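Local coordinates for protein 3-HSA hydroxylase, oxygenase (Rhodococcus sp., PDB 2RFQ) that hydroxylates the phenolic ring of the seco-steroid 3-HSA with reduced FMN and molecular oxygen during bacterial cholesterol breakdown, acting as a homotetrameric oxygenase alongside a reductase partner, at residues I236-I241 with H368-P373; R295-N300 with R324-A329; L98-A103 with P203-L208. All blocks are in the same frame, centred on the assembly; numbering follows the deposited sequence.

In the fold
From the N terminus, contact 3 is the first to close: the turn into helix 101-108 at 98-103 meets 203-208, about 100 residues on, across a loop made largely of beta strands, so it ties the N-terminal helices to the sheet. Contact 1 opens afterwards, joining helix 233-266 to the turn before helix 373-384 and closing a mainly helical loop. Contact 2 is nested inside that loop, pairing helices 277-309 and 316-344. Contacts 1 and 2 touch, with Gln-326 NE2 probably hydrogen-bonded to Ala-370 O at 2.9 Å, whereas contact 3 stands apart, its centre about 25 Å from that of contact 1.

Contact 1: residues I236-I241 with H368-P373; sequences IHPTTI and HAANDP
Ile-241 lies over the imidazole of His-368 in a CH-pi contact that joins helix 233-266 to the turn ahead of helix 373-384. CG1 of Ile-241 stands 3.7 Å from the centroid of the His-368 ring, only 9° off its normal. CD1 continues over the same face, reaching NE2 of His-368 at 3.6 Å. With CG2 of Ile-241 anti to its backbone N and CG1 beside that N (chi1 -61°), CG1 and CD1 lie over the ring, while CG2 packs by the base of the histidine and against the Asn-371 side chain. A beta-branched residue suits a place where two neighbours must be met at once.

Plain apolar packing lies beside this. CB of Ala-370 rests against the pyrrolidine of Pro-238, CB to CB 3.9 Å, and the small methyl lets the turn come close to the helix. Pro-238 brings no N-H, and the helix is kinked where its nitrogen lacks a bond to the preceding turn.

The aromatic part is looser. The rings of His-237 and His-368 meet obliquely, their centroids 5.5 Å apart; His-237 also stacks on Trp-233.

Polar bonding works within the turn itself. The backbone N of Ala-370 donates to ND1 of His-368 at 2.9 Å in a nearly straight bond (163°), arriving in the ring plane. ND1 thus acts as acceptor, and the bond holds the ring's rotation under Ile-241. Ala-370 O in turn takes a hydrogen bond from Arg-323 of helix 316-344.

His-368 and Ala-369 probably help bind FMN, as does Trp-84, which touches Ile-241. The arrangement is consistent with one wall of the flavin site in the acyl-CoA dehydrogenase fold.

Contact 2: residues R295-N300 with R324-A329; sequences RQLSGN and RDQVRA
Gln-296 and Asp-325 make the closer-packed side of this antiparallel helix pair, CB to CB 3.8 Å. The extended Gln-296 lays its amide over the carboxylate of Asp-325, the planes 23° apart and NE2 of Gln-296 3.5 Å from OD1 of Asp-325, which is stacking contact. Arg-324 grips Asp-325 side-on: NE meets OD1 at 2.8 Å from above the carboxylate plane, and NH2 meets OD2 on its syn side.

Spacing is wider at Leu-297 and Ala-329, CB to CB 4.3 Å, where the short alanine methyl meets the leucine without forcing the helices apart. Leu-297 also packs on helix 233-266, and CD1 of Leu-297 lies 3.8 Å from CB of Gln-326, which bends at chi2 (-96°) and sends its amide to Arg-323 and Ser-242. Water 1 bridges the helices, donating hydrogen bonds to OE1 of Gln-296 (2.7 Å) and O of Asp-325 (3.0 Å).

Neither side faces open solvent, for a second subunit packs on the polar one: its Ser-288 bonds to Asp-325 OD1, and its Asp-291 and Ser-288 take Gln-296 NE2. Arg-324 and that serine probably stabilise the carboxylate's charge. Because these partners lie on two subunits, Asp-325 also joins the helix pair to the subunit interface.

Contact 3: residues L98-A103 with P203-L208; sequences LFSQQA and PTHRVL
The N-terminus of helix 101-108 docks here on the short 3-10 turn leading into strand 207-209, at the edge where the N-terminal helices meet the beta domain. Ser-100 is the N-cap. Its OG, held between the backbone N and the carbonyl carbon (chi1 69°), accepts from N of Ala-103 at 3.0 Å and donates to O of His-205 at 2.8 Å. A small hydroxyl suits the place because it can serve both segments at once. Water 2 repeats the link, accepting from N of Ser-100 and donating to the same carbonyl, so O of His-205 accepts two hydrogen bonds.

Gln-102, reaching out fully extended, lays its amide flat on the imidazole of His-205, the planes 10° apart and NE2 of Gln-102 3.2 Å from CE1 of His-205. Arg-206 CG covers the opposite ring face. NE2 of His-205 is hydrogen-bonded to Asp-106 of helix 101-108, which also forms a salt bridge with NE of Arg-206.

As in the acyl-CoA dehydrogenase fold, a sheet domain follows the N-terminal helices, and apolar side chains pack at the junction. The flat Phe-99 ring offers a face to CB of Leu-208, 3.7 Å from its centroid in a CH-pi contact, while the ring's edge meets the backbone of Arg-206. The leucine's branched end suits a second neighbour: CD2 of Leu-208 reaches CB of Leu-98 at 3.7 Å, and Met-213 touches both leucines.

Contact 1: residues I236-I241 with H368-P373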
ATOM      1  N   ILE A 236     -23.300  -7.471  15.589  1.00  5.48           N
ATOM      2  CA  ILE A 236     -23.131  -7.001  16.972  1.00  5.28           C
ATOM      3  C   ILE A 236     -21.796  -7.392  17.594  1.00  5.31           C
ATOM      4  O   ILE A 236     -21.108  -6.543  18.212  1.00  6.16           O
ATOM      5  CB  ILE A 236     -24.304  -7.551  17.831  1.00  4.54           C
ATOM      6  CG1 ILE A 236     -25.613  -6.854  17.393  1.00  5.45           C
ATOM      7  CG2 ILE A 236     -24.015  -7.415  19.347  1.00  4.62           C
ATOM      8  CD1 ILE A 236     -25.761  -5.373  17.906  1.00  7.59           C
ATOM      9  N   HIS A 237     -21.438  -8.672  17.478  1.00  5.55           N
ATOM     10  CA  HIS A 237     -20.220  -9.126  18.186  1.00  6.39           C
ATOM     11  C   HIS A 237     -18.966  -8.628  17.461  1.00  6.17           C
ATOM     12  O   HIS A 237     -18.114  -7.979  18.085  1.00  5.78           O
ATOM     13  CB  HIS A 237     -20.254 -10.629  18.418  1.00  7.74           C
ATOM     14  CG  HIS A 237     -18.991 -11.184  18.997  1.00 12.11           C
ATOM     15  ND1 HIS A 237     -18.428 -10.700  20.160  1.00 17.75           N
ATOM     16  CD2 HIS A 237     -18.176 -12.173  18.561  1.00 14.53           C
ATOM     17  CE1 HIS A 237     -17.319 -11.374  20.419  1.00 15.83           C
ATOM     18  NE2 HIS A 237     -17.142 -12.268  19.461  1.00 17.06           N
ATOM     19  N   PRO A 238     -18.858  -8.874  16.141  1.00  6.01           N
ATOM     20  CA  PRO A 238     -17.655  -8.315  15.497  1.00  6.14           C
ATOM     21  C   PRO A 238     -17.505  -6.779  15.617  1.00  6.95           C
ATOM     22  O   PRO A 238     -16.383  -6.275  15.751  1.00  6.95           O
ATOM     23  CB  PRO A 238     -17.796  -8.762  14.034  1.00  6.31           C
ATOM     24  CG  PRO A 238     -18.573 -10.062  14.149  1.00  6.35           C
ATOM     25  CD  PRO A 238     -19.631  -9.705  15.200  1.00  6.03           C
ATOM     26  N   THR A 239     -18.608  -6.038  15.589  1.00  6.08           N
ATOM     27  CA  THR A 239     -18.506  -4.571  15.774  1.00  5.83           C
ATOM     28  C   THR A 239     -17.998  -4.245  17.202  1.00  5.87           C
ATOM     29  O   THR A 239     -17.235  -3.287  17.393  1.00  6.94           O
ATOM     30  CB  THR A 239     -19.847  -3.880  15.469  1.00  6.44           C
ATOM     31  OG1 THR A 239     -20.189  -4.142  14.099  1.00  6.23           O
ATOM     32  CG2 THR A 239     -19.757  -2.337  15.676  1.00  6.04           C
ATOM     33  N   THR A 240     -18.383  -5.073  18.179  1.00  6.05           N
ATOM     34  CA  THR A 240     -17.855  -4.917  19.562  1.00  6.58           C
ATOM     35  C   THR A 240     -16.328  -5.104  19.650  1.00  6.79           C
ATOM     36  O   THR A 240     -15.671  -4.559  20.535  1.00  7.12           O
ATOM     37  CB  THR A 240     -18.643  -5.745  20.597  1.00  7.43           C
ATOM     38  OG1 THR A 240     -19.261  -4.837  21.541  1.00  8.86           O
ATOM     39  CG2 THR A 240     -17.746  -6.671  21.387  1.00  7.69           C
ATOM     40  N   ILE A 241     -15.775  -5.841  18.687  1.00  6.71           N
ATOM     41  CA  ILE A 241     -14.352  -6.067  18.562  1.00  7.44           C
ATOM     42  C   ILE A 241     -13.659  -4.953  17.770  1.00  7.61           C
ATOM     43  O   ILE A 241     -12.530  -4.564  18.100  1.00 10.47           O
ATOM     44  CB  ILE A 241     -14.115  -7.478  17.906  1.00  8.23           C
ATOM     45  CG1 ILE A 241     -14.709  -8.571  18.795  1.00 10.00           C
ATOM     46  CG2 ILE A 241     -12.640  -7.677  17.470  1.00  8.95           C
ATOM     47  CD1 ILE A 241     -14.234  -8.520  20.281  1.00  9.55           C
ATOM     48  N   HIS A 368      -8.086 -11.128  17.070  1.00  5.84           N
ATOM     49  CA  HIS A 368      -9.412 -11.717  17.300  1.00  6.07           C
ATOM     50  C   HIS A 368      -9.976 -12.338  16.009  1.00  5.31           C
ATOM     51  O   HIS A 368      -9.843 -11.761  14.928  1.00  6.12           O
ATOM     52  CB  HIS A 368     -10.366 -10.633  17.849  1.00  6.15           C
ATOM     53  CG  HIS A 368     -11.610 -11.191  18.455  1.00  7.69           C
ATOM     54  ND1 HIS A 368     -12.654 -11.676  17.697  1.00  9.06           N
ATOM     55  CD2 HIS A 368     -11.967 -11.360  19.754  1.00  7.86           C
ATOM     56  CE1 HIS A 368     -13.605 -12.124  18.505  1.00  8.70           C
ATOM     57  NE2 HIS A 368     -13.216 -11.940  19.756  1.00  9.18           N
ATOM     58  N   ALA A 369     -10.613 -13.508  16.137  1.00  6.41           N
ATOM     59  CA  ALA A 369     -11.191 -14.187  14.973  1.00  6.88           C
ATOM     60  C   ALA A 369     -12.085 -13.270  14.166  1.00  6.87           C
ATOM     61  O   ALA A 369     -12.135 -13.384  12.931  1.00  6.51           O
ATOM     62  CB  ALA A 369     -11.990 -15.408  15.395  1.00  7.66           C
ATOM     63  N   ALA A 370     -12.820 -12.393  14.865  1.00  6.93           N
ATOM     64  CA  ALA A 370     -13.791 -11.518  14.196  1.00  6.79           C
ATOM     65  C   ALA A 370     -13.130 -10.387  13.380  1.00  7.21           C
ATOM     66  O   ALA A 370     -13.815  -9.681  12.619  1.00  7.34           O
ATOM     67  CB  ALA A 370     -14.795 -10.944  15.222  1.00  7.44           C
ATOM     68  N   ASN A 371     -11.810 -10.212  13.544  1.00  7.27           N
ATOM     69  CA  ASN A 371     -11.057  -9.246  12.742  1.00  7.42           C
ATOM     70  C   ASN A 371     -10.373  -9.842  11.514  1.00  7.86           C
ATOM     71  O   ASN A 371      -9.821  -9.090  10.698  1.00  8.98           O
ATOM     72  CB  ASN A 371      -9.981  -8.535  13.576  1.00  7.26           C
ATOM     73  CG  ASN A 371     -10.538  -7.480  14.504  1.00  8.34           C
ATOM     74  OD1 ASN A 371     -10.006  -7.268  15.627  1.00 12.70           O
ATOM     75  ND2 ASN A 371     -11.561  -6.804  14.070  1.00  4.64           N
ATOM     76  N   ASP A 372     -10.383 -11.168  11.374  1.00  7.07           N
ATOM     77  CA  ASP A 372      -9.723 -11.764  10.220  1.00  8.38           C
ATOM     78  C   ASP A 372     -10.362 -11.199   8.947  1.00  7.76           C
ATOM     79  O   ASP A 372     -11.564 -11.409   8.725  1.00  7.96           O
ATOM     80  CB  ASP A 372      -9.835 -13.273  10.209  1.00  8.44           C
ATOM     81  CG  ASP A 372      -9.038 -13.868   9.073  1.00 13.34           C
ATOM     82  OD1 ASP A 372      -7.859 -14.226   9.279  1.00 16.10           O
ATOM     83  OD2 ASP A 372      -9.543 -13.840   7.947  1.00 12.87           O
ATOM     84  N   PRO A 373      -9.583 -10.444   8.139  1.00  8.13           N
ATOM     85  CA  PRO A 373     -10.278  -9.696   7.079  1.00  7.71           C
ATOM     86  C   PRO A 373     -10.646 -10.549   5.884  1.00  7.29           C
ATOM     87  O   PRO A 373     -11.757 -10.396   5.330  1.00  7.00           O
ATOM     88  CB  PRO A 373      -9.285  -8.587   6.707  1.00  7.49           C
ATOM     89  CG  PRO A 373      -7.913  -9.196   7.038  1.00  8.37           C
ATOM     90  CD  PRO A 373      -8.136 -10.120   8.211  1.00  9.24           C
TER

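Contact 2: residues R295-N300 with R324-A329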
ATOM      1  N   ARG A 295     -17.275   5.917  10.143  1.00  6.96           N
ATOM      2  CA  ARG A 295     -18.481   6.154   9.324  1.00  6.59           C
ATOM      3  C   ARG A 295     -19.090   4.852   8.855  1.00  6.64           C
ATOM      4  O   ARG A 295     -20.296   4.670   8.951  1.00  7.42           O
ATOM      5  CB  ARG A 295     -18.154   7.026   8.128  1.00  8.30           C
ATOM      6  CG  ARG A 295     -18.042   8.510   8.473  1.00  7.82           C
ATOM      7  CD  ARG A 295     -17.853   9.290   7.189  1.00  7.41           C
ATOM      8  NE  ARG A 295     -17.511  10.697   7.427  1.00  7.75           N
ATOM      9  CZ  ARG A 295     -18.418  11.660   7.606  1.00 10.56           C
ATOM     10  NH1 ARG A 295     -19.728  11.397   7.550  1.00  9.97           N
ATOM     11  NH2 ARG A 295     -18.025  12.905   7.845  1.00 15.26           N
ATOM     12  N   GLN A 296     -18.249   3.931   8.380  1.00  6.46           N
ATOM     13  CA  GLN A 296     -18.791   2.632   7.925  1.00  7.21           C
ATOM     14  C   GLN A 296     -19.240   1.748   9.085  1.00  6.82           C
ATOM     15  O   GLN A 296     -20.331   1.141   9.042  1.00  7.00           O
ATOM     16  CB  GLN A 296     -17.754   1.904   7.075  1.00  7.70           C
ATOM     17  CG  GLN A 296     -17.453   2.693   5.807  1.00  8.40           C
ATOM     18  CD  GLN A 296     -16.602   1.925   4.826  1.00  8.70           C
ATOM     19  OE1 GLN A 296     -15.498   1.467   5.164  1.00  7.35           O
ATOM     20  NE2 GLN A 296     -17.116   1.769   3.590  1.00  7.60           N
ATOM     21  N   LEU A 297     -18.410   1.664  10.123  1.00  6.67           N
ATOM     22  CA  LEU A 297     -18.730   0.790  11.245  1.00  7.50           C
ATOM     23  C   LEU A 297     -20.026   1.204  11.933  1.00  7.73           C
ATOM     24  O   LEU A 297     -20.904   0.376  12.165  1.00  8.42           O
ATOM     25  CB  LEU A 297     -17.567   0.771  12.251  1.00  7.78           C
ATOM     26  CG  LEU A 297     -17.674  -0.322  13.313  1.00  7.94           C
ATOM     27  CD1 LEU A 297     -17.341  -1.713  12.714  1.00  9.28           C
ATOM     28  CD2 LEU A 297     -16.712   0.003  14.417  1.00  8.55           C
ATOM     29  N   SER A 298     -20.142   2.490  12.246  1.00  7.97           N
ATOM     30  CA  SER A 298     -21.364   2.995  12.849  1.00  8.89           C
ATOM     31  C   SER A 298     -22.523   3.062  11.834  1.00  8.49           C
ATOM     32  O   SER A 298     -23.696   2.800  12.183  1.00  9.04           O
ATOM     33  CB  SER A 298     -21.089   4.338  13.517  1.00  8.67           C
ATOM     34  OG  SER A 298     -20.830   5.365  12.581  1.00 10.37           O
ATOM     35  N   GLY A 299     -22.195   3.375  10.572  1.00  8.49           N
ATOM     36  CA  GLY A 299     -23.197   3.481   9.489  1.00  7.82           C
ATOM     37  C   GLY A 299     -23.964   2.198   9.234  1.00  7.80           C
ATOM     38  O   GLY A 299     -25.207   2.212   9.109  1.00  8.72           O
ATOM     39  N   ASN A 300     -23.240   1.089   9.112  1.00  7.84           N
ATOM     40  CA  ASN A 300     -23.900  -0.184   8.874  1.00  7.55           C
ATOM     41  C   ASN A 300     -24.779  -0.576  10.068  1.00  7.86           C
ATOM     42  O   ASN A 300     -25.876  -1.081   9.887  1.00  7.87           O
ATOM     43  CB  ASN A 300     -22.867  -1.273   8.565  1.00  7.87           C
ATOM     44  CG  ASN A 300     -22.184  -1.073   7.234  1.00  8.28           C
ATOM     45  OD1 ASN A 300     -20.950  -1.293   7.116  1.00  9.01           O
ATOM     46  ND2 ASN A 300     -22.949  -0.699   6.213  1.00  6.69           N
ATOM     47  N   ARG A 324     -17.912  -6.900   5.829  1.00  5.73           N
ATOM     48  CA  ARG A 324     -16.887  -6.337   4.931  1.00  5.40           C
ATOM     49  C   ARG A 324     -16.246  -5.087   5.530  1.00  5.50           C
ATOM     50  O   ARG A 324     -15.036  -4.989   5.631  1.00  6.71           O
ATOM     51  CB  ARG A 324     -17.519  -6.014   3.574  1.00  5.70           C
ATOM     52  CG  ARG A 324     -16.573  -5.274   2.612  1.00  5.29           C
ATOM     53  CD  ARG A 324     -17.341  -4.622   1.438  1.00  6.49           C
ATOM     54  NE  ARG A 324     -18.078  -3.462   1.912  1.00  7.11           N
ATOM     55  CZ  ARG A 324     -19.037  -2.833   1.232  1.00  7.85           C
ATOM     56  NH1 ARG A 324     -19.416  -3.245   0.001  1.00  7.54           N
ATOM     57  NH2 ARG A 324     -19.610  -1.760   1.772  1.00  7.71           N
ATOM     58  N   ASP A 325     -17.078  -4.127   5.931  1.00  5.31           N
ATOM     59  CA  ASP A 325     -16.583  -2.842   6.405  1.00  6.13           C
ATOM     60  C   ASP A 325     -16.036  -2.915   7.814  1.00  6.76           C
ATOM     61  O   ASP A 325     -15.209  -2.087   8.204  1.00  6.86           O
ATOM     62  CB  ASP A 325     -17.715  -1.811   6.326  1.00  6.55           C
ATOM     63  CG  ASP A 325     -18.126  -1.487   4.876  1.00  7.42           C
ATOM     64  OD1 ASP A 325     -17.325  -1.726   3.934  1.00  7.10           O
ATOM     65  OD2 ASP A 325     -19.256  -0.991   4.705  1.00  7.94           O
ATOM     66  N   GLN A 326     -16.527  -3.874   8.594  1.00  6.14           N
ATOM     67  CA  GLN A 326     -16.126  -4.028   9.985  1.00  6.15           C
ATOM     68  C   GLN A 326     -14.686  -4.547  10.101  1.00  6.32           C
ATOM     69  O   GLN A 326     -13.839  -3.949  10.789  1.00  6.55           O
ATOM     70  CB  GLN A 326     -17.122  -4.906  10.759  1.00  5.20           C
ATOM     71  CG  GLN A 326     -16.575  -5.374  12.111  1.00  5.70           C
ATOM     72  CD  GLN A 326     -15.987  -6.753  12.010  1.00  8.07           C
ATOM     73  OE1 GLN A 326     -16.544  -7.617  11.325  1.00  7.99           O
ATOM     74  NE2 GLN A 326     -14.853  -6.983  12.698  1.00  7.69           N
ATOM     75  N   VAL A 327     -14.375  -5.636   9.398  1.00  5.97           N
ATOM     76  CA  VAL A 327     -12.969  -6.058   9.376  1.00  6.48           C
ATOM     77  C   VAL A 327     -12.089  -4.943   8.776  1.00  5.78           C
ATOM     78  O   VAL A 327     -10.972  -4.682   9.249  1.00  7.88           O
ATOM     79  CB  VAL A 327     -12.743  -7.415   8.659  1.00  6.73           C
ATOM     80  CG1 VAL A 327     -13.592  -8.525   9.321  1.00  5.90           C
ATOM     81  CG2 VAL A 327     -13.029  -7.317   7.160  1.00  6.09           C
ATOM     82  N   ARG A 328     -12.612  -4.259   7.766  1.00  6.31           N
ATOM     83  CA  ARG A 328     -11.811  -3.193   7.148  1.00  6.83           C
ATOM     84  C   ARG A 328     -11.581  -2.019   8.097  1.00  6.85           C
ATOM     85  O   ARG A 328     -10.517  -1.408   8.054  1.00  7.18           O
ATOM     86  CB  ARG A 328     -12.431  -2.710   5.839  1.00  6.42           C
ATOM     87  CG  ARG A 328     -11.360  -2.075   4.906  1.00  7.89           C
ATOM     88  CD  ARG A 328     -11.803  -2.199   3.419  1.00  7.49           C
ATOM     89  NE  ARG A 328     -10.842  -1.690   2.429  1.00  9.76           N
ATOM     90  CZ  ARG A 328      -9.733  -2.332   2.063  1.00  9.01           C
ATOM     91  NH1 ARG A 328      -9.409  -3.514   2.612  1.00  8.79           N
ATOM     92  NH2 ARG A 328      -8.927  -1.808   1.140  1.00 10.35           N
ATOM     93  N   ALA A 329     -12.569  -1.706   8.942  1.00  5.55           N
ATOM     94  CA  ALA A 329     -12.449  -0.608   9.902  1.00  6.51           C
ATOM     95  C   ALA A 329     -11.292  -0.897  10.865  1.00  6.81           C
ATOM     96  O   ALA A 329     -10.475  -0.011  11.159  1.00  7.06           O
ATOM     97  CB  ALA A 329     -13.733  -0.453  10.670  1.00  6.09           C
TER
HETATM   98  O   HOH W   1     -14.086   0.553   7.285  1.00  6.39           O

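Contact 3: residues L98-A103 with P203-L208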
ATOM      1  N   LEU A  98     -31.173 -12.370  25.401  1.00 10.16           N
ATOM      2  CA  LEU A  98     -31.686 -13.372  24.478  1.00 10.65           C
ATOM      3  C   LEU A  98     -31.897 -14.721  25.160  1.00 10.34           C
ATOM      4  O   LEU A  98     -32.657 -15.554  24.654  1.00  9.78           O
ATOM      5  CB  LEU A  98     -30.770 -13.529  23.253  1.00 11.17           C
ATOM      6  CG  LEU A  98     -30.428 -12.263  22.450  1.00 14.28           C
ATOM      7  CD1 LEU A  98     -29.363 -12.563  21.392  1.00 13.38           C
ATOM      8  CD2 LEU A  98     -31.670 -11.732  21.793  1.00 14.83           C
ATOM      9  N   PHE A  99     -31.247 -14.932  26.308  1.00  9.29           N
ATOM     10  CA  PHE A  99     -31.441 -16.163  27.070  1.00  8.71           C
ATOM     11  C   PHE A  99     -32.849 -16.164  27.674  1.00  9.70           C
ATOM     12  O   PHE A  99     -33.544 -15.136  27.696  1.00 10.45           O
ATOM     13  CB  PHE A  99     -30.420 -16.308  28.212  1.00  8.65           C
ATOM     14  CG  PHE A  99     -29.050 -16.798  27.780  1.00  9.00           C
ATOM     15  CD1 PHE A  99     -28.576 -18.055  28.186  1.00 10.95           C
ATOM     16  CD2 PHE A  99     -28.204 -15.969  27.033  1.00  9.42           C
ATOM     17  CE1 PHE A  99     -27.267 -18.485  27.830  1.00 11.38           C
ATOM     18  CE2 PHE A  99     -26.909 -16.398  26.669  1.00  9.03           C
ATOM     19  CZ  PHE A  99     -26.437 -17.644  27.077  1.00 10.44           C
ATOM     20  N   SER A 100     -33.247 -17.321  28.189  1.00  9.19           N
ATOM     21  CA  SER A 100     -34.542 -17.452  28.855  1.00 10.03           C
ATOM     22  C   SER A 100     -34.687 -16.412  29.967  1.00 10.29           C
ATOM     23  O   SER A 100     -33.685 -15.988  30.595  1.00 10.09           O
ATOM     24  CB  SER A 100     -34.677 -18.860  29.447  1.00 10.64           C
ATOM     25  OG  SER A 100     -33.778 -19.013  30.541  1.00 10.32           O
ATOM     26  N   GLN A 101     -35.938 -16.033  30.238  1.00  9.54           N
ATOM     27  CA  GLN A 101     -36.235 -15.144  31.341  1.00 10.18           C
ATOM     28  C   GLN A 101     -35.646 -15.690  32.643  1.00 10.19           C
ATOM     29  O   GLN A 101     -35.142 -14.929  33.482  1.00 10.87           O
ATOM     30  CB  GLN A 101     -37.756 -14.974  31.480  1.00 10.34           C
ATOM     31  CG  GLN A 101     -38.175 -14.130  32.666  1.00 10.90           C
ATOM     32  CD  GLN A 101     -37.889 -12.650  32.483  1.00 11.64           C
ATOM     33  OE1 GLN A 101     -37.849 -12.141  31.359  1.00 12.50           O
ATOM     34  NE2 GLN A 101     -37.691 -11.945  33.605  1.00 10.60           N
ATOM     35  N   GLN A 102     -35.690 -17.012  32.808  1.00 10.79           N
ATOM     36  CA  GLN A 102     -35.208 -17.631  34.043  1.00 11.57           C
ATOM     37  C   GLN A 102     -33.711 -17.432  34.193  1.00 10.98           C
ATOM     38  O   GLN A 102     -33.228 -17.152  35.286  1.00 11.06           O
ATOM     39  CB  GLN A 102     -35.560 -19.117  34.069  1.00 11.75           C
ATOM     40  CG  GLN A 102     -35.217 -19.815  35.372  1.00 12.19           C
ATOM     41  CD  GLN A 102     -35.534 -21.321  35.309  1.00 14.19           C
ATOM     42  OE1 GLN A 102     -36.229 -21.794  34.390  1.00 19.88           O
ATOM     43  NE2 GLN A 102     -35.035 -22.076  36.285  1.00 19.18           N
ATOM     44  N   ALA A 103     -32.975 -17.559  33.087  1.00 10.03           N
ATOM     45  CA  ALA A 103     -31.521 -17.323  33.110  1.00  9.50           C
ATOM     46  C   ALA A 103     -31.203 -15.865  33.489  1.00  9.24           C
ATOM     47  O   ALA A 103     -30.317 -15.596  34.306  1.00  9.02           O
ATOM     48  CB  ALA A 103     -30.905 -17.660  31.758  1.00  9.97           C
ATOM     49  N   PRO A 203     -27.841 -26.209  33.565  1.00  9.65           N
ATOM     50  CA  PRO A 203     -29.243 -26.530  33.250  1.00  9.67           C
ATOM     51  C   PRO A 203     -29.681 -25.982  31.893  1.00  9.65           C
ATOM     52  O   PRO A 203     -29.156 -24.960  31.436  1.00  9.26           O
ATOM     53  CB  PRO A 203     -30.021 -25.833  34.369  1.00 10.32           C
ATOM     54  CG  PRO A 203     -29.136 -24.684  34.756  1.00  9.22           C
ATOM     55  CD  PRO A 203     -27.734 -25.209  34.651  1.00  9.64           C
ATOM     56  N   THR A 204     -30.627 -26.679  31.263  1.00 10.13           N
ATOM     57  CA  THR A 204     -31.184 -26.323  29.956  1.00  9.88           C
ATOM     58  C   THR A 204     -31.471 -24.834  29.792  1.00  9.97           C
ATOM     59  O   THR A 204     -31.110 -24.229  28.772  1.00 10.14           O
ATOM     60  CB  THR A 204     -32.474 -27.122  29.692  1.00 10.92           C
ATOM     61  OG1 THR A 204     -32.156 -28.515  29.730  1.00 11.75           O
ATOM     62  CG2 THR A 204     -33.069 -26.757  28.333  1.00 11.26           C
ATOM     63  N   HIS A 205     -32.103 -24.228  30.796  1.00  9.95           N
ATOM     64  CA  HIS A 205     -32.515 -22.820  30.664  1.00  9.34           C
ATOM     65  C   HIS A 205     -31.341 -21.847  30.578  1.00  9.83           C
ATOM     66  O   HIS A 205     -31.522 -20.699  30.194  1.00  9.32           O
ATOM     67  CB  HIS A 205     -33.508 -22.417  31.773  1.00  9.88           C
ATOM     68  CG  HIS A 205     -32.878 -22.212  33.116  1.00 10.68           C
ATOM     69  ND1 HIS A 205     -32.667 -23.242  34.010  1.00 12.79           N
ATOM     70  CD2 HIS A 205     -32.434 -21.089  33.727  1.00  9.94           C
ATOM     71  CE1 HIS A 205     -32.109 -22.764  35.107  1.00 11.52           C
ATOM     72  NE2 HIS A 205     -31.960 -21.457  34.962  1.00 10.48           N
ATOM     73  N   ARG A 206     -30.155 -22.326  30.934  1.00  8.67           N
ATOM     74  CA  ARG A 206     -28.941 -21.503  30.908  1.00  8.98           C
ATOM     75  C   ARG A 206     -28.071 -21.769  29.667  1.00  9.21           C
ATOM     76  O   ARG A 206     -26.883 -21.431  29.639  1.00  9.03           O
ATOM     77  CB  ARG A 206     -28.136 -21.741  32.185  1.00  8.58           C
ATOM     78  CG  ARG A 206     -28.791 -21.158  33.429  1.00  9.29           C
ATOM     79  CD  ARG A 206     -27.789 -21.198  34.569  1.00 10.30           C
ATOM     80  NE  ARG A 206     -28.420 -20.926  35.861  1.00 11.12           N
ATOM     81  CZ  ARG A 206     -27.901 -21.321  37.020  1.00 13.21           C
ATOM     82  NH1 ARG A 206     -26.757 -22.007  37.043  1.00 13.23           N
ATOM     83  NH2 ARG A 206     -28.521 -21.039  38.162  1.00 14.70           N
ATOM     84  N   VAL A 207     -28.671 -22.338  28.624  1.00  9.51           N
ATOM     85  CA  VAL A 207     -27.933 -22.610  27.387  1.00  9.74           C
ATOM     86  C   VAL A 207     -28.691 -22.046  26.189  1.00 10.79           C
ATOM     87  O   VAL A 207     -29.901 -22.233  26.074  1.00 11.89           O
ATOM     88  CB  VAL A 207     -27.687 -24.134  27.220  1.00 10.71           C
ATOM     89  CG1 VAL A 207     -26.945 -24.423  25.910  1.00 10.44           C
ATOM     90  CG2 VAL A 207     -26.902 -24.646  28.405  1.00 10.42           C
ATOM     91  N   LEU A 208     -27.981 -21.328  25.314  1.00 10.08           N
ATOM     92  CA  LEU A 208     -28.642 -20.676  24.180  1.00  9.95           C
ATOM     93  C   LEU A 208     -27.930 -20.974  22.873  1.00  9.54           C
ATOM     94  O   LEU A 208     -26.738 -20.714  22.744  1.00  9.06           O
ATOM     95  CB  LEU A 208     -28.680 -19.160  24.383  1.00 10.03           C
ATOM     96  CG  LEU A 208     -29.314 -18.329  23.254  1.00 10.18           C
ATOM     97  CD1 LEU A 208     -30.780 -18.666  23.024  1.00 10.74           C
ATOM     98  CD2 LEU A 208     -29.180 -16.843  23.572  1.00  9.73           C
TER
HETATM   99  O   HOH W   2     -31.747 -19.645  27.571  1.00 13.26           O